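Local coordinates for protein high choriolytic enzyme 1 (Oryzias latipes, PDB 3VTG) that digests the inner layer of the fish egg envelope at hatching, acting as a zinc-dependent endopeptidase of the astacin family, at residues 72-75 with 76-80; 91-94 with 95-98; 98-101 with 102-105. All blocks are in the same frame, centred on the assembly; numbering follows the deposited sequence.

In the fold
All three contacts are local and gather at the zinc-binding helix 94-105 of the astacin-type protease domain: contact 3 lies within it, contact 2 leads into it and contact 1 touches its C-terminal part. Contact 3 is buried near the middle of the chain and combines backbone helix bonds with zinc ligation. Contact 2, partly buried, shares Gln98 with contact 3; it brings together the first backbone bonds of the helix, one side-chain hydrogen bond and small apolar touches. Contact 1 belongs to the surface loop after edge strand 71-73, where aliphatic carbons and waters take over. It nevertheless meets contact 3 directly, with Gly76 N lying 3.1 Å from His103 O, a probable hydrogen bond.

Contact 1: 72-75 with 76-80; sequences YSEL and GRKGG
Glu74 and Lys78 pack their aliphatic stems together in the loop of a beta hairpin, the connection that carries the chain from edge strand 71-73 to its antiparallel neighbour 81-86. The tight part is carbon against carbon: Glu74 CB sits 3.5 Å from Lys78 CG, the two side chains crossing at about a right angle. Lys78 folds back over the turn because its chain is bent at both chi2 and chi3 (-65° and -71°), which brings CD to 3.6 Å from Leu75 O. Gly76 is buried here, where a side chain would run into Leu75 O; its backbone N probably hydrogen-bonds to the carbonyl of His103 in the zinc-binding helix. Leu75 turns away from 76-80, though its CB stays close to Gly76 N, and its side chain touches the same histidine. Arg77 leaves in another direction, toward Asp61 and the carbonyl of Phe11.

The polar ends are looser and wetter. Glu74 OE1 and Lys78 NZ stay 4.5 Å apart, opposite charges that probably attract without forming a salt bridge. The ammonium group is joined to the backbone through water instead: Lys78 NZ donates to a water at 2.8 Å, and that water donates in turn to Leu75 O at 3.0 Å. A second water lies close to both Leu75 O and Arg77 O. On the strand side the contact is direct again: Ser73 OG donates to Glu74 O at 2.8 Å, in the carbonyl plane and on a lone pair.

Contact 2: 91-94 with 95-98; sequences CMYS and GIIQ
Ser94 and Gln98, one turn apart at the start of helix 94-105, join through their side chains as well as their backbones. Ser94 OG stands anti to its own nitrogen (chi1 -169°), which turns it toward the amide end of Gln98. The chain of Gln98 is extended beyond CG and runs back along the helix, passing Ser94 O, until its NE2 donates to Ser94 OG at 2.9 Å. The serine oxygen lies almost in the amide plane, though the bond is bent, 145° at the hydrogen. Tyr93 is the N-cap residue, and its carbonyl accepts the first turn's bond from Ile97 N at 3.0 Å; Gln98 N follows with Ser94 O.

The apolar side chains divide by direction. Tyr93 and Ile96 lie side by side and point the same way, with CD1 of Ile96 4.0 Å from Tyr93 CD2, approaching the ring obliquely. The other branch of Ile96, CG2, turns to Cys91, where it meets CB at 4.1 Å. Ile97 packs on Met92 and the Tyr93 carbonyl instead: its CG1 comes within 3.4 Å of Tyr93 O, and its CD1 touches Met92 SD at 4.1 Å where the two side chains cross at a slant. Met92 itself is the centre of an inverse gamma turn, closed by Tyr93 N to Cys91 O, just before the helix begins.

Around this helix start, Cys91 forms a disulfide with Cys71 at the edge strand 71-73, Ile97 touches both Ile86 of strand 81-86 and Ala41 of helix 32-43, and Ser94 also touches Ala41.

Contact 3: 98-101 with 102-105; sequences QHEL and NHAL. With ZN (zinc ion), chain B.
The zinc-binding helix 94-105 offers His99 and His103 from successive turns, and their NE2 atoms each bind the zinc ion at 2.1 Å. The two rings stand nearly perpendicular, 86° between planes. They converge through different first torsions: His99 has CG anti to the backbone N (chi1 173°), whereas His103 has CG anti to the carbonyl carbon (chi1 -78°). Each ring is fixed from behind, ND1 of His99 by Ile152 O and ND1 of His103 by Phe107 O.

This is the HExxH part of the longer astacin signature, whose third histidine, His109, completes the protein ligands; two waters fill the remaining zinc positions. Glu100, the predicted active-site residue, receives a hydrogen bond from one of these waters at OE2, 2.7 Å away. Its OE1 lies at the edge of the His103 ring, in plane, 3.4 Å from CD2.

On another side of the helix Gln98 O is gripped twice, by Asn102 N at 2.9 Å and Asn102 ND2 at 3.0 Å, from opposite faces of the carbonyl plane. With an alanine in place of Asn102 the side-chain amide is gone, and Gln98 O would probably lose one of its two donors, while the packing on Met185 and Ile193 thinned. Further along, Leu105 N bonds to Leu101 O at 3.0 Å, and Leu105 CG rests against that same oxygen.

Contact 1: 72-75 with 76-80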
loop_
_atom_site.group_PDB
_atom_site.type_symbol
_atom_site.label_atom_id
_atom_site.label_comp_id
_atom_site.label_asym_id
_atom_site.label_seq_id
_atom_site.Cartn_x
_atom_site.Cartn_y
_atom_site.Cartn_z
ATOM N N TYR A 72 -2.555 8.552 -2.173
ATOM C CA TYR A 72 -1.571 8.404 -1.097
ATOM C C TYR A 72 -2.203 8.041 0.241
ATOM O O TYR A 72 -3.412 8.169 0.438
ATOM C CB TYR A 72 -0.676 9.650 -0.966
ATOM C CG TYR A 72 -1.363 10.919 -0.505
ATOM C CD1 TYR A 72 -1.639 11.946 -1.406
ATOM C CD2 TYR A 72 -1.706 11.110 0.838
ATOM C CE1 TYR A 72 -2.253 13.117 -0.990
ATOM C CE2 TYR A 72 -2.325 12.275 1.261
ATOM C CZ TYR A 72 -2.594 13.274 0.344
ATOM O OH TYR A 72 -3.202 14.432 0.764
ATOM N N SER A 73 -1.361 7.579 1.157
ATOM C CA SER A 73 -1.776 7.276 2.514
ATOM C C SER A 73 -0.598 7.441 3.452
ATOM O O SER A 73 0.561 7.313 3.046
ATOM C CB SER A 73 -2.298 5.839 2.613
ATOM O OG SER A 73 -2.591 5.497 3.960
ATOM N N GLU A 74 -0.911 7.725 4.711
ATOM C CA GLU A 74 0.066 7.621 5.784
ATOM C C GLU A 74 0.444 6.150 5.979
ATOM O O GLU A 74 -0.334 5.252 5.636
ATOM C CB GLU A 74 -0.510 8.193 7.081
ATOM C CG GLU A 74 -1.016 9.629 6.982
ATOM C CD GLU A 74 0.093 10.666 6.887
ATOM O OE1 GLU A 74 1.274 10.333 7.139
ATOM O OE2 GLU A 74 -0.222 11.834 6.567
ATOM N N LEU A 75 1.637 5.912 6.518
ATOM C CA LEU A 75 2.118 4.561 6.806
ATOM C C LEU A 75 1.764 4.118 8.219
ATOM O O LEU A 75 2.250 4.692 9.191
ATOM C CB LEU A 75 3.637 4.489 6.642
ATOM C CG LEU A 75 4.267 4.115 5.306
ATOM C CD1 LEU A 75 5.776 4.256 5.428
ATOM C CD2 LEU A 75 3.892 2.695 4.912
ATOM N N GLY A 76 0.933 3.084 8.331
ATOM C CA GLY A 76 0.531 2.558 9.634
ATOM C C GLY A 76 -0.493 3.439 10.326
ATOM O O GLY A 76 -1.035 4.368 9.718
ATOM N N ARG A 77 -0.763 3.140 11.596
ATOM C CA ARG A 77 -1.655 3.956 12.423
ATOM C C ARG A 77 -0.882 5.141 12.992
ATOM O O ARG A 77 0.104 4.964 13.712
ATOM C CB ARG A 77 -2.286 3.123 13.552
ATOM C CG ARG A 77 -3.096 3.938 14.560
ATOM C CD ARG A 77 -3.932 3.069 15.492
ATOM N NE ARG A 77 -3.117 2.181 16.321
ATOM C CZ ARG A 77 -3.114 2.155 17.652
ATOM N NH1 ARG A 77 -3.894 2.968 18.359
ATOM N NH2 ARG A 77 -2.326 1.295 18.282
ATOM N N LYS A 78 -1.340 6.346 12.665
ATOM C CA LYS A 78 -0.639 7.571 13.047
ATOM C C LYS A 78 -1.182 8.187 14.329
ATOM O O LYS A 78 -0.524 9.027 14.941
ATOM C CB LYS A 78 -0.706 8.603 11.917
ATOM C CG LYS A 78 -0.154 8.124 10.584
ATOM C CD LYS A 78 1.340 7.836 10.637
ATOM C CE LYS A 78 2.154 9.115 10.745
ATOM N NZ LYS A 78 3.614 8.853 10.634
ATOM N N GLY A 79 -2.380 7.774 14.728
ATOM C CA GLY A 79 -3.029 8.344 15.902
ATOM C C GLY A 79 -4.005 9.433 15.510
ATOM O O GLY A 79 -3.628 10.423 14.884
ATOM N N GLY A 80 -5.266 9.245 15.879
ATOM C CA GLY A 80 -6.317 10.196 15.541
ATOM C C GLY A 80 -6.726 10.123 14.085
ATOM O O GLY A 80 -6.692 9.056 13.471
HETATM O O HOH W 1 2.483 4.553 11.909
HETATM O O HOH W 2 4.465 6.711 9.110
#

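Contact 2: 91-94 with 95-98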
loop_
_atom_site.group_PDB
_atom_site.type_symbol
_atom_site.label_atom_id
_atom_site.label_comp_id
_atom_site.label_asym_id
_atom_site.label_seq_id
_atom_site.Cartn_x
_atom_site.Cartn_y
_atom_site.Cartn_z
ATOM N N CYS A 91 -7.606 7.879 -9.231
ATOM C CA CYS A 91 -7.390 6.835 -8.228
ATOM C C CYS A 91 -8.581 5.913 -7.967
ATOM O O CYS A 91 -8.467 4.979 -7.170
ATOM C CB CYS A 91 -6.952 7.457 -6.899
ATOM S SG CYS A 91 -5.620 8.665 -7.014
ATOM N N MET A 92 -9.714 6.163 -8.620
ATOM C CA MET A 92 -10.943 5.422 -8.305
ATOM C C MET A 92 -10.989 4.050 -8.987
ATOM O O MET A 92 -11.844 3.778 -9.836
ATOM C CB MET A 92 -12.186 6.262 -8.626
ATOM C CG MET A 92 -13.477 5.757 -7.993
ATOM S SD MET A 92 -13.460 5.692 -6.187
ATOM C CE MET A 92 -13.390 7.431 -5.766
ATOM N N TYR A 93 -10.045 3.199 -8.598
ATOM C CA TYR A 93 -9.901 1.854 -9.138
ATOM C C TYR A 93 -9.571 0.937 -7.979
ATOM O O TYR A 93 -8.766 1.288 -7.113
ATOM C CB TYR A 93 -8.792 1.816 -10.192
ATOM C CG TYR A 93 -9.035 2.772 -11.333
ATOM C CD1 TYR A 93 -9.861 2.419 -12.399
ATOM C CD2 TYR A 93 -8.457 4.042 -11.335
ATOM C CE1 TYR A 93 -10.098 3.301 -13.440
ATOM C CE2 TYR A 93 -8.690 4.932 -12.373
ATOM C CZ TYR A 93 -9.508 4.554 -13.420
ATOM O OH TYR A 93 -9.740 5.429 -14.456
ATOM N N SER A 94 -10.194 -0.235 -7.964
ATOM C CA SER A 94 -10.079 -1.148 -6.829
ATOM C C SER A 94 -8.636 -1.426 -6.405
ATOM O O SER A 94 -8.309 -1.309 -5.228
ATOM C CB SER A 94 -10.812 -2.457 -7.106
ATOM O OG SER A 94 -10.899 -3.227 -5.921
ATOM N N GLY A 95 -7.782 -1.777 -7.366
ATOM C CA GLY A 95 -6.393 -2.125 -7.073
ATOM C C GLY A 95 -5.598 -0.988 -6.457
ATOM O O GLY A 95 -4.819 -1.203 -5.528
ATOM N N ILE A 96 -5.790 0.222 -6.976
ATOM C CA ILE A 96 -5.134 1.412 -6.434
ATOM C C ILE A 96 -5.593 1.681 -4.997
ATOM O O ILE A 96 -4.771 1.973 -4.116
ATOM C CB ILE A 96 -5.366 2.644 -7.339
ATOM C CG1 ILE A 96 -4.604 2.475 -8.661
ATOM C CG2 ILE A 96 -4.940 3.930 -6.639
ATOM C CD1 ILE A 96 -4.853 3.565 -9.683
ATOM N N ILE A 97 -6.897 1.560 -4.758
ATOM C CA ILE A 97 -7.440 1.765 -3.415
ATOM C C ILE A 97 -6.870 0.726 -2.442
ATOM O O ILE A 97 -6.458 1.073 -1.336
ATOM C CB ILE A 97 -8.987 1.786 -3.403
ATOM C CG1 ILE A 97 -9.514 2.932 -4.277
ATOM C CG2 ILE A 97 -9.509 1.927 -1.976
ATOM C CD1 ILE A 97 -10.925 2.728 -4.793
ATOM N N GLN A 98 -6.809 -0.533 -2.874
ATOM C CA GLN A 98 -6.209 -1.601 -2.068
ATOM C C GLN A 98 -4.740 -1.320 -1.735
ATOM O O GLN A 98 -4.300 -1.544 -0.606
ATOM C CB GLN A 98 -6.334 -2.947 -2.777
ATOM C CG GLN A 98 -7.757 -3.462 -2.913
ATOM C CD GLN A 98 -7.816 -4.733 -3.735
ATOM O OE1 GLN A 98 -7.102 -5.699 -3.455
ATOM N NE2 GLN A 98 -8.664 -4.743 -4.755
#

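Contact 3: 98-101 with 102-105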
loop_
_atom_site.group_PDB
_atom_site.type_symbol
_atom_site.label_atom_id
_atom_site.label_comp_id
_atom_site.label_asym_id
_atom_site.label_seq_id
_atom_site.Cartn_x
_atom_site.Cartn_y
_atom_site.Cartn_z
ATOM N N GLN A 98 -6.809 -0.533 -2.874
ATOM C CA GLN A 98 -6.209 -1.601 -2.068
ATOM C C GLN A 98 -4.740 -1.320 -1.735
ATOM O O GLN A 98 -4.300 -1.544 -0.606
ATOM C CB GLN A 98 -6.334 -2.947 -2.777
ATOM C CG GLN A 98 -7.757 -3.462 -2.913
ATOM C CD GLN A 98 -7.816 -4.733 -3.735
ATOM O OE1 GLN A 98 -7.102 -5.699 -3.455
ATOM N NE2 GLN A 98 -8.664 -4.743 -4.755
ATOM N N HIS A 99 -4.000 -0.830 -2.729
ATOM C CA HIS A 99 -2.611 -0.393 -2.565
ATOM C C HIS A 99 -2.513 0.637 -1.458
ATOM O O HIS A 99 -1.682 0.510 -0.549
ATOM C CB HIS A 99 -2.104 0.137 -3.909
ATOM C CG HIS A 99 -0.734 0.777 -3.861
ATOM N ND1 HIS A 99 0.356 0.198 -4.408
ATOM C CD2 HIS A 99 -0.314 2.006 -3.353
ATOM C CE1 HIS A 99 1.420 1.007 -4.243
ATOM N NE2 HIS A 99 1.009 2.112 -3.597
ATOM N N GLU A 100 -3.377 1.650 -1.501
ATOM C CA GLU A 100 -3.372 2.702 -0.478
ATOM C C GLU A 100 -3.736 2.184 0.912
ATOM O O GLU A 100 -3.116 2.572 1.909
ATOM C CB GLU A 100 -4.287 3.871 -0.869
ATOM C CG GLU A 100 -3.882 4.601 -2.145
ATOM C CD GLU A 100 -2.425 5.039 -2.166
ATOM O OE1 GLU A 100 -1.837 5.292 -1.090
ATOM O OE2 GLU A 100 -1.864 5.129 -3.275
ATOM N N LEU A 101 -4.730 1.303 0.975
ATOM C CA LEU A 101 -5.121 0.690 2.239
ATOM C C LEU A 101 -3.977 -0.136 2.838
ATOM O O LEU A 101 -3.805 -0.176 4.057
ATOM C CB LEU A 101 -6.391 -0.147 2.066
ATOM C CG LEU A 101 -7.670 0.638 1.745
ATOM C CD1 LEU A 101 -8.748 -0.305 1.232
ATOM C CD2 LEU A 101 -8.177 1.435 2.941
ATOM N N ASN A 102 -3.185 -0.777 1.977
ATOM C CA ASN A 102 -1.983 -1.484 2.422
ATOM C C ASN A 102 -0.927 -0.565 3.042
ATOM O O ASN A 102 -0.277 -0.950 4.019
ATOM C CB ASN A 102 -1.389 -2.332 1.300
ATOM C CG ASN A 102 -1.949 -3.736 1.287
ATOM O OD1 ASN A 102 -1.593 -4.566 2.129
ATOM N ND2 ASN A 102 -2.840 -4.010 0.335
ATOM N N HIS A 103 -0.767 0.643 2.496
ATOM C CA HIS A 103 0.080 1.655 3.138
ATOM C C HIS A 103 -0.425 1.945 4.528
ATOM O O HIS A 103 0.355 1.975 5.484
ATOM C CB HIS A 103 0.114 2.959 2.350
ATOM C CG HIS A 103 1.019 2.946 1.138
ATOM N ND1 HIS A 103 2.274 2.449 1.155
ATOM C CD2 HIS A 103 0.821 3.456 -0.143
ATOM C CE1 HIS A 103 2.837 2.612 -0.058
ATOM N NE2 HIS A 103 1.946 3.228 -0.851
ATOM N N ALA A 104 -1.738 2.158 4.656
ATOM C CA ALA A 104 -2.360 2.442 5.952
ATOM C C ALA A 104 -2.133 1.311 6.957
ATOM O O ALA A 104 -2.043 1.556 8.161
ATOM C CB ALA A 104 -3.847 2.729 5.788
ATOM N N LEU A 105 -2.018 0.080 6.461
ATOM C CA LEU A 105 -1.697 -1.065 7.316
ATOM C C LEU A 105 -0.242 -1.094 7.792
ATOM O O LEU A 105 0.070 -1.744 8.793
ATOM C CB LEU A 105 -2.043 -2.382 6.620
ATOM C CG LEU A 105 -3.519 -2.694 6.367
ATOM C CD1 LEU A 105 -3.644 -4.036 5.664
ATOM C CD2 LEU A 105 -4.321 -2.680 7.658
HETATM ZN ZN ZN B . 2.126 3.701 -2.904
HETATM O O HOH W 3 0.792 5.352 -2.741
HETATM O O HOH W 4 2.199 4.532 -5.053
#